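Local coordinates for Gp15 protein (Listeria phage PSA, PDB 6R5W), which serves as the homotrimeric receptor-binding protein of the phage, here its C-terminal part, and thereby probably recognises the surface of the Listeria host cell, at residues A52-E55 against L56-V60. Sequence-based numbering, arbitrary orientation.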
ATOM      1  N   ALA A  52     -11.952   0.630  -6.064  1.00 42.44           N
ATOM      2  CA  ALA A  52     -11.603   1.801  -6.866  1.00 43.97           C
ATOM      3  C   ALA A  52     -10.897   2.870  -6.032  1.00 45.94           C
ATOM      4  O   ALA A  52      -9.994   3.570  -6.533  1.00 45.12           O
ATOM      5  CB  ALA A  52     -12.827   2.440  -7.532  1.00 42.57           C
ATOM      6  N   PHE A  53     -11.361   3.092  -4.795  1.00 40.28           N
ATOM      7  CA  PHE A  53     -10.710   4.077  -3.940  1.00 39.87           C
ATOM      8  C   PHE A  53      -9.251   3.686  -3.645  1.00 36.46           C
ATOM      9  O   PHE A  53      -8.348   4.551  -3.654  1.00 37.49           O
ATOM     10  CB  PHE A  53     -11.501   4.222  -2.662  1.00 39.27           C
ATOM     11  CG  PHE A  53     -10.815   5.024  -1.607  1.00 35.73           C
ATOM     12  CD1 PHE A  53     -10.867   6.407  -1.635  1.00 41.73           C
ATOM     13  CD2 PHE A  53     -10.133   4.395  -0.585  1.00 40.55           C
ATOM     14  CE1 PHE A  53     -10.238   7.146  -0.678  1.00 40.87           C
ATOM     15  CE2 PHE A  53      -9.536   5.139   0.392  1.00 39.96           C
ATOM     16  CZ  PHE A  53      -9.582   6.510   0.348  1.00 40.78           C
ATOM     17  N   PHE A  54      -9.008   2.407  -3.399  1.00 33.79           N
ATOM     18  CA  PHE A  54      -7.663   1.911  -3.155  1.00 39.47           C
ATOM     19  C   PHE A  54      -6.759   2.097  -4.368  1.00 46.38           C
ATOM     20  O   PHE A  54      -5.613   2.548  -4.243  1.00 38.53           O
ATOM     21  CB  PHE A  54      -7.685   0.438  -2.800  1.00 39.16           C
ATOM     22  CG  PHE A  54      -6.359  -0.224  -2.933  0.80 45.10           C
ATOM     23  CD1 PHE A  54      -5.384  -0.042  -1.971  0.70 43.80           C
ATOM     24  CD2 PHE A  54      -6.051  -0.969  -4.060  0.66 44.95           C
ATOM     25  CE1 PHE A  54      -4.126  -0.620  -2.122  1.00 45.46           C
ATOM     26  CE2 PHE A  54      -4.799  -1.550  -4.208  0.54 45.70           C
ATOM     27  CZ  PHE A  54      -3.842  -1.375  -3.240  0.78 46.06           C
ATOM     28  N   GLU A  55      -7.242   1.717  -5.553  1.00 44.78           N
ATOM     29  CA  GLU A  55      -6.426   1.864  -6.755  1.00 44.75           C
ATOM     30  C   GLU A  55      -6.078   3.310  -6.998  1.00 46.42           C
ATOM     31  O   GLU A  55      -4.932   3.630  -7.337  1.00 50.51           O
ATOM     32  CB  GLU A  55      -7.136   1.283  -7.975  1.00 54.60           C
ATOM     33  CG  GLU A  55      -6.745  -0.157  -8.222  1.00 77.57           C
ATOM     34  CD  GLU A  55      -5.590  -0.248  -9.221  1.00 92.49           C
ATOM     35  OE1 GLU A  55      -5.203  -1.378  -9.599  1.00 96.60           O
ATOM     36  OE2 GLU A  55      -5.066   0.827  -9.638  1.00 88.05           O
ATOM     37  N   LEU A  56      -7.035   4.201  -6.787  1.00 41.67           N
ATOM     38  CA  LEU A  56      -6.788   5.618  -6.934  1.00 43.38           C
ATOM     39  C   LEU A  56      -5.731   6.079  -5.940  1.00 47.67           C
ATOM     40  O   LEU A  56      -4.828   6.851  -6.279  1.00 46.40           O
ATOM     41  CB  LEU A  56      -8.066   6.385  -6.698  1.00 46.01           C
ATOM     42  CG  LEU A  56      -8.137   7.869  -6.996  1.00 53.85           C
ATOM     43  CD1 LEU A  56      -7.904   8.061  -8.506  1.00 59.63           C
ATOM     44  CD2 LEU A  56      -9.494   8.376  -6.585  1.00 47.68           C
ATOM     45  N   SER A  57      -5.876   5.675  -4.687  1.00 38.60           N
ATOM     46  CA  SER A  57      -5.007   6.185  -3.632  1.00 37.58           C
ATOM     47  C   SER A  57      -3.563   5.756  -3.845  1.00 37.65           C
ATOM     48  O   SER A  57      -2.660   6.452  -3.424  1.00 44.89           O
ATOM     49  CB  SER A  57      -5.518   5.702  -2.264  1.00 40.64           C
ATOM     50  OG  SER A  57      -6.802   6.268  -2.031  1.00 46.13           O
ATOM     51  N   SER A  58      -3.331   4.619  -4.476  1.00 35.13           N
ATOM     52  CA  SER A  58      -2.025   3.966  -4.506  1.00 42.77           C
ATOM     53  C   SER A  58      -1.370   4.056  -5.880  1.00 39.49           C
ATOM     54  O   SER A  58      -0.378   3.371  -6.137  1.00 38.75           O
ATOM     55  CB  SER A  58      -2.172   2.510  -4.056  1.00 40.69           C
ATOM     56  OG  SER A  58      -2.933   1.791  -4.979  1.00 46.11           O
ATOM     57  N   SER A  59      -1.905   4.875  -6.748  1.00 35.34           N
ATOM     58  CA  SER A  59      -1.328   5.035  -8.065  0.51 40.26           C
ATOM     59  C   SER A  59      -0.138   6.003  -8.055  1.00 36.47           C
ATOM     60  O   SER A  59      -0.024   6.917  -7.218  1.00 35.56           O
ATOM     61  CB  SER A  59      -2.411   5.494  -9.036  0.51 43.18           C
ATOM     62  OG  SER A  59      -3.378   4.442  -9.219  0.51 42.83           O
ATOM     63  N   VAL A  60       0.790   5.738  -8.965  1.00 34.02           N
ATOM     64  CA  VAL A  60       2.027   6.512  -9.033  1.00 30.28           C
ATOM     65  C   VAL A  60       1.802   7.804  -9.792  1.00 35.32           C
ATOM     66  O   VAL A  60       1.338   7.806 -10.929  1.00 29.66           O
ATOM     67  CB  VAL A  60       3.155   5.683  -9.644  1.00 28.72           C
ATOM     68  CG1 VAL A  60       4.400   6.492  -9.828  1.00 31.80           C
ATOM     69  CG2 VAL A  60       3.439   4.420  -8.862  1.00 34.79           C
TER
HETATM   70  O   HOH W   1      -4.636   3.475 -11.079  1.00 20.58           O
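Ser57 and Phe53 meet twice over, once through the backbone carbonyl and once through the ring. The hydroxyl OG of Ser57 donates to Phe53 O at 2.8 Å, standing above the carbonyl plane, while Ser57 N reaches the same oxygen from the opposite face, so two bonds from one residue grip it. That hydroxyl also sits over the centre of the Phe53 ring, 3.6 Å above its plane; the ring is swung back toward the C-terminal turn because CG lies anti to the backbone N (chi1 170°). One residue on, the pattern recurs. Ser58 OG bonds to Phe54 O at 2.9 Å and hovers over a face of the Phe54 ring, here displaced toward the rim, with CZ of Phe54 3.7 Å from OG of Ser58. The example illustrates how serines can finish a helix: 36-57 is the last helix before strand 61-65, and as the chain leaves helical geometry at Ser58 the backbone bonds from Ser58 N to the carbonyls of Phe54 and Glu55 are weak, and the hydroxyl of Ser58 adds a second bond to Phe54 O. Phe54 is buried in the trimer interface, its ring meeting that of Phe54 of the third subunit with the two planes about perpendicular and packing on Ser57 of the second, consistent with a coiled-coil stem leading into the C-terminal β-domain. The solvent side is looser: exposed Ala52 and Leu56 are joined there by the backbone bond from Leu56 N to Ala52 O. Partly exposed Glu55 and Ser59 rest against Gly85 of the second subunit; a bond from Ser59 OG to Glu55 O, seen in one of two conformers, is doubtful. A water donates to Glu55 OE2, and OE1 forms a salt bridge with Lys83 of the second subunit.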